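Local atomic coordinates of SusD homolog (Bacteroides ovatus, PDB entry 4F53), a protein that probably binds mucin O-glycans as a TPR-like outer-membrane lipoprotein of the SusD and RagB family. Residues Ala265-Tyr270 with Ala281-Ser286; Leu33-Leu38 with Ser114-Tyr119; Ala212-Asn215 with Thr220-Gln223. One frame throughout, in Å; residues are numbered along the deposited sequence.

Contact 1. Residues Ala265-Tyr270 with Ala281-Ser286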
loop_
_atom_site.group_PDB
_atom_site.type_symbol
_atom_site.label_atom_id
_atom_site.label_comp_id
_atom_site.label_asym_id
_atom_site.label_seq_id
_atom_site.Cartn_x
_atom_site.Cartn_y
_atom_site.Cartn_z
ATOM N N ALA A 265 4.248 -9.650 13.345
ATOM C CA ALA A 265 5.445 -10.341 13.804
ATOM C C ALA A 265 6.586 -10.179 12.746
ATOM O O ALA A 265 7.751 -10.065 13.118
ATOM C CB ALA A 265 5.124 -11.807 14.040
ATOM N N ASP A 266 6.229 -10.111 11.438
ATOM C CA ASP A 266 7.175 -9.932 10.335
ATOM C C ASP A 266 7.962 -8.611 10.450
ATOM O O ASP A 266 9.178 -8.610 10.317
ATOM C CB ASP A 266 6.438 -9.976 8.969
ATOM C CG ASP A 266 5.445 -11.118 8.854
ATOM O OD1 ASP A 266 4.369 -11.038 9.488
ATOM O OD2 ASP A 266 5.765 -12.103 8.186
ATOM N N LEU A 267 7.264 -7.505 10.702
ATOM C CA LEU A 267 7.856 -6.183 10.806
ATOM C C LEU A 267 8.831 -6.100 11.990
ATOM O O LEU A 267 9.921 -5.572 11.809
ATOM C CB LEU A 267 6.740 -5.124 10.901
ATOM C CG LEU A 267 7.064 -3.659 10.599
ATOM C CD1 LEU A 267 7.692 -3.460 9.217
ATOM C CD2 LEU A 267 5.825 -2.826 10.691
ATOM N N THR A 268 8.492 -6.672 13.167
ATOM C CA THR A 268 9.425 -6.655 14.287
ATOM C C THR A 268 10.593 -7.654 14.040
ATOM O O THR A 268 11.701 -7.381 14.488
ATOM C CB THR A 268 8.725 -6.847 15.652
ATOM O OG1 THR A 268 8.056 -8.102 15.682
ATOM C CG2 THR A 268 7.732 -5.700 15.977
ATOM N N CYS A 269 10.383 -8.749 13.288
ATOM C CA CYS A 269 11.465 -9.694 12.968
ATOM C C CYS A 269 12.594 -9.010 12.168
ATOM O O CYS A 269 13.759 -9.143 12.530
ATOM C CB CYS A 269 10.929 -10.910 12.226
ATOM S SG CYS A 269 10.169 -12.137 13.308
ATOM N N TYR A 270 12.239 -8.273 11.104
ATOM C CA TYR A 270 13.217 -7.559 10.283
ATOM C C TYR A 270 13.860 -6.409 11.041
ATOM O O TYR A 270 15.069 -6.261 11.013
ATOM C CB TYR A 270 12.561 -6.991 9.005
ATOM C CG TYR A 270 12.363 -8.013 7.905
ATOM C CD1 TYR A 270 13.399 -8.340 7.037
ATOM C CD2 TYR A 270 11.121 -8.613 7.695
ATOM C CE1 TYR A 270 13.222 -9.269 6.013
ATOM C CE2 TYR A 270 10.929 -9.538 6.665
ATOM C CZ TYR A 270 11.988 -9.865 5.832
ATOM O OH TYR A 270 11.825 -10.734 4.799
ATOM N N ALA A 281 10.105 5.047 16.213
ATOM C CA ALA A 281 9.256 6.006 15.514
ATOM C C ALA A 281 7.908 5.387 15.116
ATOM O O ALA A 281 6.913 6.096 15.044
ATOM C CB ALA A 281 9.969 6.567 14.294
ATOM N N TYR A 282 7.867 4.072 14.872
ATOM C CA TYR A 282 6.688 3.346 14.364
ATOM C C TYR A 282 5.794 2.765 15.434
ATOM O O TYR A 282 4.572 2.771 15.285
ATOM C CB TYR A 282 7.134 2.164 13.482
ATOM C CG TYR A 282 7.745 2.500 12.144
ATOM C CD1 TYR A 282 7.924 3.826 11.745
ATOM C CD2 TYR A 282 8.093 1.497 11.247
ATOM C CE1 TYR A 282 8.407 4.139 10.475
ATOM C CE2 TYR A 282 8.587 1.802 9.980
ATOM C CZ TYR A 282 8.750 3.124 9.605
ATOM O OH TYR A 282 9.253 3.438 8.376
ATOM N N TYR A 283 6.389 2.164 16.468
ATOM C CA TYR A 283 5.559 1.477 17.428
ATOM C C TYR A 283 6.194 1.417 18.797
ATOM O O TYR A 283 7.312 1.872 18.985
ATOM C CB TYR A 283 5.228 0.044 16.905
ATOM C CG TYR A 283 6.382 -0.711 16.264
ATOM C CD1 TYR A 283 7.402 -1.258 17.038
ATOM C CD2 TYR A 283 6.435 -0.905 14.884
ATOM C CE1 TYR A 283 8.456 -1.958 16.455
ATOM C CE2 TYR A 283 7.495 -1.582 14.290
ATOM C CZ TYR A 283 8.490 -2.128 15.082
ATOM O OH TYR A 283 9.488 -2.874 14.522
ATOM N N ASP A 284 5.465 0.832 19.757
ATOM C CA ASP A 284 5.905 0.706 21.133
ATOM C C ASP A 284 6.291 -0.715 21.480
ATOM O O ASP A 284 5.948 -1.649 20.771
ATOM C CB ASP A 284 4.773 1.154 22.075
ATOM C CG ASP A 284 4.571 2.655 22.163
ATOM O OD1 ASP A 284 5.562 3.370 22.355
ATOM O OD2 ASP A 284 3.405 3.095 22.177
ATOM N N LYS A 285 6.971 -0.877 22.618
ATOM C CA LYS A 285 7.287 -2.195 23.149
ATOM C C LYS A 285 5.974 -2.831 23.647
ATOM O O LYS A 285 4.953 -2.147 23.839
ATOM C CB LYS A 285 8.346 -2.112 24.257
ATOM C CG LYS A 285 9.690 -1.614 23.735
ATOM C CD LYS A 285 10.818 -1.981 24.656
ATOM C CE LYS A 285 12.102 -1.325 24.212
ATOM N NZ LYS A 285 13.202 -1.570 25.177
ATOM N N SER A 286 5.992 -4.142 23.771
ATOM C CA SER A 286 4.861 -4.950 24.222
ATOM C C SER A 286 4.398 -4.534 25.638
ATOM O O SER A 286 5.168 -3.945 26.389
ATOM C CB SER A 286 5.252 -6.421 24.193
ATOM O OG SER A 286 6.366 -6.644 25.043
#
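Tyr283 reaches from the residue just past the end of helix 279-282 onto Leu267 and Thr268, neighbours on helix 265-273. Its CB already heads for that helix. CG lies between the backbone N and the carbonyl carbon (chi1 42°), and this turn sends the ring on in the same general direction. First contacts come at the far ring carbons, where the two sides meet different partners: CE2 of Tyr283 has the branch methyl CD2 of Leu267 at 4.2 Å, while CE1 of Tyr283 has CG2 of Thr268 at 3.8 Å. Both methyls approach the ring at a slant. At the tip, the hydroxyl OH of Tyr283 meets the same threonine methyl, with CG2 of Thr268 at 3.6 Å. The carbonyl O of Leu267 is 3.9 Å from Tyr283 OH, and this buried hydroxyl has no hydrogen-bond partner in the model. Tyrosine suits the place through its long flat ring, which spans to both methyls.

Threonine's two branches do different work: CG2 serves the tyrosine, while OG1 takes a hydrogen bond from the backbone N of Gly304. Leucine offers a purely apolar surface and also rests on Phe439 and Trp435. Tyr283 also touches Ile263 and Met271. The arrangement is local tertiary packing between sequence neighbours: the aromatic residue just beyond helix 279-282 folds back on helix 265-273, within the largely helical SusD-type fold.

Contact 2. Residues Leu33-Leu38 with Ser114-Tyr119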
loop_
_atom_site.group_PDB
_atom_site.type_symbol
_atom_site.label_atom_id
_atom_site.label_comp_id
_atom_site.label_asym_id
_atom_site.label_seq_id
_atom_site.Cartn_x
_atom_site.Cartn_y
_atom_site.Cartn_z
ATOM N N LEU A 33 -11.424 18.339 -2.291
ATOM C CA LEU A 33 -10.994 17.847 -0.996
ATOM C C LEU A 33 -11.440 16.399 -0.754
ATOM O O LEU A 33 -10.650 15.639 -0.203
ATOM C CB LEU A 33 -11.510 18.758 0.138
ATOM C CG LEU A 33 -10.684 19.996 0.471
ATOM C CD1 LEU A 33 -11.376 20.806 1.550
ATOM C CD2 LEU A 33 -9.253 19.626 0.903
ATOM N N ASN A 34 -12.685 16.022 -1.140
ATOM C CA ASN A 34 -13.185 14.664 -0.942
ATOM C C ASN A 34 -12.413 13.692 -1.891
ATOM O O ASN A 34 -12.057 12.587 -1.491
ATOM C CB ASN A 34 -14.726 14.620 -1.160
ATOM C CG ASN A 34 -15.578 15.615 -0.353
ATOM O OD1 ASN A 34 -15.152 16.231 0.642
ATOM N ND2 ASN A 34 -16.837 15.788 -0.763
ATOM N N LEU A 35 -12.154 14.127 -3.134
ATOM C CA LEU A 35 -11.427 13.312 -4.115
ATOM C C LEU A 35 -10.009 13.077 -3.637
ATOM O O LEU A 35 -9.516 11.945 -3.709
ATOM C CB LEU A 35 -11.437 13.954 -5.514
ATOM C CG LEU A 35 -12.834 14.201 -6.186
ATOM C CD1 LEU A 35 -12.655 14.718 -7.587
ATOM C CD2 LEU A 35 -13.719 12.929 -6.218
ATOM N N GLN A 36 -9.374 14.129 -3.078
ATOM C CA GLN A 36 -8.002 14.036 -2.552
ATOM C C GLN A 36 -7.916 13.018 -1.399
ATOM O O GLN A 36 -6.969 12.234 -1.317
ATOM C CB GLN A 36 -7.537 15.412 -2.081
ATOM C CG GLN A 36 -6.093 15.445 -1.670
ATOM C CD GLN A 36 -5.681 16.774 -1.126
ATOM O OE1 GLN A 36 -6.052 17.170 -0.016
ATOM N NE2 GLN A 36 -4.893 17.489 -1.901
ATOM N N ASP A 37 -8.918 13.030 -0.525
ATOM C CA ASP A 37 -8.960 12.171 0.644
ATOM C C ASP A 37 -8.948 10.672 0.299
ATOM O O ASP A 37 -8.322 9.891 1.015
ATOM C CB ASP A 37 -10.219 12.513 1.458
ATOM C CG ASP A 37 -10.487 11.566 2.621
ATOM O OD1 ASP A 37 -9.549 11.295 3.394
ATOM O OD2 ASP A 37 -11.608 11.046 2.707
ATOM N N LEU A 38 -9.630 10.278 -0.778
ATOM C CA LEU A 38 -9.825 8.870 -1.152
ATOM C C LEU A 38 -8.553 8.159 -1.634
ATOM O O LEU A 38 -8.580 6.923 -1.774
ATOM C CB LEU A 38 -10.983 8.715 -2.168
ATOM C CG LEU A 38 -12.358 9.038 -1.538
ATOM C CD1 LEU A 38 -13.409 9.344 -2.600
ATOM C CD2 LEU A 38 -12.805 7.945 -0.532
ATOM N N SER A 114 -7.256 18.721 -13.799
ATOM C CA SER A 114 -6.042 17.913 -13.860
ATOM C C SER A 114 -5.779 17.239 -12.518
ATOM O O SER A 114 -5.431 16.062 -12.479
ATOM C CB SER A 114 -4.854 18.762 -14.294
ATOM O OG SER A 114 -4.993 19.029 -15.680
ATOM N N LEU A 115 -5.997 17.975 -11.418
ATOM C CA LEU A 115 -5.847 17.428 -10.073
ATOM C C LEU A 115 -6.929 16.366 -9.796
ATOM O O LEU A 115 -6.615 15.316 -9.257
ATOM C CB LEU A 115 -5.918 18.544 -9.040
ATOM C CG LEU A 115 -4.683 19.408 -8.910
ATOM C CD1 LEU A 115 -5.007 20.625 -8.101
ATOM C CD2 LEU A 115 -3.528 18.638 -8.287
ATOM N N ALA A 116 -8.187 16.619 -10.217
ATOM C CA ALA A 116 -9.295 15.665 -10.079
ATOM C C ALA A 116 -8.948 14.347 -10.795
ATOM O O ALA A 116 -9.137 13.276 -10.219
ATOM C CB ALA A 116 -10.582 16.263 -10.644
ATOM N N GLU A 117 -8.376 14.438 -12.016
ATOM C CA GLU A 117 -7.925 13.281 -12.795
ATOM C C GLU A 117 -6.745 12.573 -12.128
ATOM O O GLU A 117 -6.685 11.347 -12.176
ATOM C CB GLU A 117 -7.535 13.685 -14.227
ATOM C CG GLU A 117 -7.672 12.547 -15.228
ATOM C CD GLU A 117 -9.090 12.036 -15.411
ATOM O OE1 GLU A 117 -10.045 12.825 -15.214
ATOM O OE2 GLU A 117 -9.247 10.838 -15.741
ATOM N N LEU A 118 -5.806 13.334 -11.524
ATOM C CA LEU A 118 -4.660 12.768 -10.805
ATOM C C LEU A 118 -5.157 11.911 -9.622
ATOM O O LEU A 118 -4.663 10.804 -9.438
ATOM C CB LEU A 118 -3.698 13.871 -10.325
ATOM C CG LEU A 118 -2.445 13.416 -9.526
ATOM C CD1 LEU A 118 -1.532 12.536 -10.362
ATOM C CD2 LEU A 118 -1.667 14.609 -9.011
ATOM N N TYR A 119 -6.163 12.407 -8.854
ATOM C CA TYR A 119 -6.747 11.695 -7.715
ATOM C C TYR A 119 -7.434 10.438 -8.198
ATOM O O TYR A 119 -7.232 9.389 -7.602
ATOM C CB TYR A 119 -7.730 12.596 -6.929
ATOM C CG TYR A 119 -7.125 13.890 -6.414
ATOM C CD1 TYR A 119 -5.764 13.975 -6.098
ATOM C CD2 TYR A 119 -7.915 15.020 -6.213
ATOM C CE1 TYR A 119 -5.210 15.154 -5.601
ATOM C CE2 TYR A 119 -7.364 16.211 -5.738
ATOM C CZ TYR A 119 -6.020 16.266 -5.415
ATOM O OH TYR A 119 -5.490 17.442 -4.955
#
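Tyr119 and Gln36 bring together helices 25-37 and 110-131, a nearly parallel pair in this TPR-like helical fold. Over residues 33-37 and 114-119 the helix axes approach to 9.2 Å, with 28° between their directions, close enough for the tyrosine ring to be laid against the backbone of the other helix. With CG anti to the carbonyl carbon (chi1 -57°), Tyr119 turns one ring face to Gln36, whose CA sits 3.8 Å from the centroid of the Tyr119 ring and almost on its normal, a CH-pi contact. The opposite face lies against its own helix, under the carbonyl O of Leu115, which is displaced toward the rim.

Gln36 runs extended from this point across the ring toward the phenol. CB of Gln36 covers the same face at 3.7 Å from CE2 of Tyr119, and NE2 of Gln36 gives Tyr119 OH a weak, bent hydrogen bond of 3.1 Å. Amide and ring planes stand 69° apart. The stronger partner of NE2 is Asp183, and OE1 accepts from the backbone N of Arg184; glutamine therefore supplies both an apolar stem for the ring and an amide that binds the loop between helices 152-173 and 190-207. With an alanine here in place of Tyr119, the CA and CB of Gln36 would probably face a gap between the helices, and its amide would lose the phenol.

Leucine and alanine, both apolar, fill the adjoining space: CB of Leu35 lies 3.7 Å from CD2 of Tyr119, and the terminal methyl CD1 of Leu35 meets the small CB of Ala116 at 4.0 Å.

Contact 3. Residues Ala212-Asn215 with Thr220-Gln223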
loop_
_atom_site.group_PDB
_atom_site.type_symbol
_atom_site.label_atom_id
_atom_site.label_comp_id
_atom_site.label_asym_id
_atom_site.label_seq_id
_atom_site.Cartn_x
_atom_site.Cartn_y
_atom_site.Cartn_z
ATOM N N ALA A 212 6.201 -8.280 -20.950
ATOM C CA ALA A 212 6.941 -8.294 -22.219
ATOM C C ALA A 212 6.257 -7.421 -23.294
ATOM O O ALA A 212 5.055 -7.558 -23.541
ATOM C CB ALA A 212 7.069 -9.729 -22.727
ATOM N N GLY A 213 7.027 -6.507 -23.870
ATOM C CA GLY A 213 6.590 -5.618 -24.943
ATOM C C GLY A 213 5.633 -4.509 -24.552
ATOM O O GLY A 213 5.091 -3.833 -25.436
ATOM N N PHE A 214 5.418 -4.279 -23.246
ATOM C CA PHE A 214 4.504 -3.220 -22.829
ATOM C C PHE A 214 5.021 -1.844 -23.256
ATOM O O PHE A 214 6.194 -1.507 -23.049
ATOM C CB PHE A 214 4.238 -3.237 -21.303
ATOM C CG PHE A 214 3.413 -2.056 -20.816
ATOM C CD1 PHE A 214 2.078 -1.920 -21.180
ATOM C CD2 PHE A 214 3.998 -1.038 -20.074
ATOM C CE1 PHE A 214 1.327 -0.833 -20.752
ATOM C CE2 PHE A 214 3.247 0.053 -19.653
ATOM C CZ PHE A 214 1.913 0.142 -19.980
ATOM N N ASN A 215 4.123 -1.050 -23.822
ATOM C CA ASN A 215 4.398 0.324 -24.205
ATOM C C ASN A 215 3.091 1.119 -24.221
ATOM O O ASN A 215 2.019 0.542 -24.380
ATOM C CB ASN A 215 5.141 0.423 -25.569
ATOM C CG ASN A 215 4.272 0.085 -26.755
ATOM O OD1 ASN A 215 3.668 0.963 -27.376
ATOM N ND2 ASN A 215 4.124 -1.203 -27.031
ATOM N N THR A 220 8.123 2.573 -23.674
ATOM C CA THR A 220 8.283 1.363 -22.851
ATOM C C THR A 220 8.322 1.724 -21.367
ATOM O O THR A 220 8.427 2.913 -21.021
ATOM C CB THR A 220 9.586 0.642 -23.248
ATOM O OG1 THR A 220 10.678 1.508 -22.942
ATOM C CG2 THR A 220 9.620 0.255 -24.729
ATOM N N SER A 221 8.261 0.706 -20.493
ATOM C CA SER A 221 8.381 0.906 -19.044
ATOM C C SER A 221 9.678 1.701 -18.723
ATOM O O SER A 221 9.633 2.672 -17.971
ATOM C CB SER A 221 8.396 -0.428 -18.308
ATOM O OG SER A 221 7.225 -1.182 -18.546
ATOM N N GLN A 222 10.812 1.296 -19.318
ATOM C CA GLN A 222 12.097 1.979 -19.154
ATOM C C GLN A 222 11.995 3.478 -19.519
ATOM O O GLN A 222 12.449 4.322 -18.744
ATOM C CB GLN A 222 13.187 1.314 -20.032
ATOM C CG GLN A 222 14.481 2.124 -20.064
ATOM C CD GLN A 222 15.584 1.532 -20.876
ATOM O OE1 GLN A 222 15.430 0.519 -21.553
ATOM N NE2 GLN A 222 16.724 2.200 -20.855
ATOM N N GLN A 223 11.407 3.779 -20.688
ATOM C CA GLN A 223 11.255 5.137 -21.213
ATOM C C GLN A 223 10.386 6.006 -20.312
ATOM O O GLN A 223 10.738 7.154 -20.065
ATOM C CB GLN A 223 10.671 5.110 -22.635
ATOM C CG GLN A 223 10.560 6.487 -23.303
ATOM C CD GLN A 223 10.182 6.421 -24.766
ATOM O OE1 GLN A 223 10.247 5.365 -25.422
ATOM N NE2 GLN A 223 9.819 7.567 -25.321
HETATM O O HOH W 1 8.243 -2.211 -21.641
#
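Phe214 and the pair Thr220-Ser221 meet at the open end of the short hairpin made by strands 215-216 and 219-220, where the chain enters helix 221-231. No direct hydrogen bond joins 212-215 to 220-223; a water does so instead. It donates to the carbonyl O of Phe214 at 2.6 Å and accepts from the backbone N of Ser221 at 3.1 Å, thereby serving an N-H of the helix's first turn.

Weaker contacts run beside this bridge. The CA of Thr220 points its hydrogen at the carbonyl O of Phe214, a CA-H...O contact of 3.6 Å. On the Phe214 ring, CD2 meets OG of Ser221 at 3.6 Å, the oxygen lying at the ring's edge in its plane. The hydroxyl's hydrogen-bond partner lies elsewhere, OG1 of Thr208; serine suits the place because its short hydroxyl can lie at the ring edge and still bond to Thr208. With CG of Phe214 anti to the backbone N (chi1 174°), the ring is carried in against Gln153, Leu160 and Thr208 and meets Trp516 edge-to-face.

Side-chain to backbone bonds then shape each segment. Thr220 is the N-cap residue: its OG1 accepts from the backbone N of Gln223 at 3.3 Å in a fairly straight bond (163°), a role that a short beta-hydroxyl fills well. In the other segment, ND2 of Asn215 donates to the carbonyl O of Gly213 at 3.2 Å, while its OD1 accepts from Gly218 N. Gly213 has a positive phi of 72°, a backbone shape that glycine adopts at little cost.

The chemistry implies that a single water carries the polar link between the segments, while capping and the Asn215 bonds set each segment's own shape and Phe214 supplies the apolar contact.

Overall arrangement
Along the chain the order is contact 2, then contact 3, then contact 1, and none touches another. Contacts 2 and 3 are the nearer pair, with centres 27 Å and nearest atoms about 16 Å apart. They share helix 152-173 as a neighbour: Leu118 and Glu117 of contact 2 lean on it, as does Phe214 of contact 3. Contact 1 lies across the chain's centre from both, its centre 33 Å from that of contact 2 and 38 Å from that of contact 3. A bound calcium ion is about 8 Å from the side chain of Asn215 in contact 3, too far for that side chain to be a direct ligand. The entry holds no bound glycan, so the relation of the three contacts to a sugar site is not established.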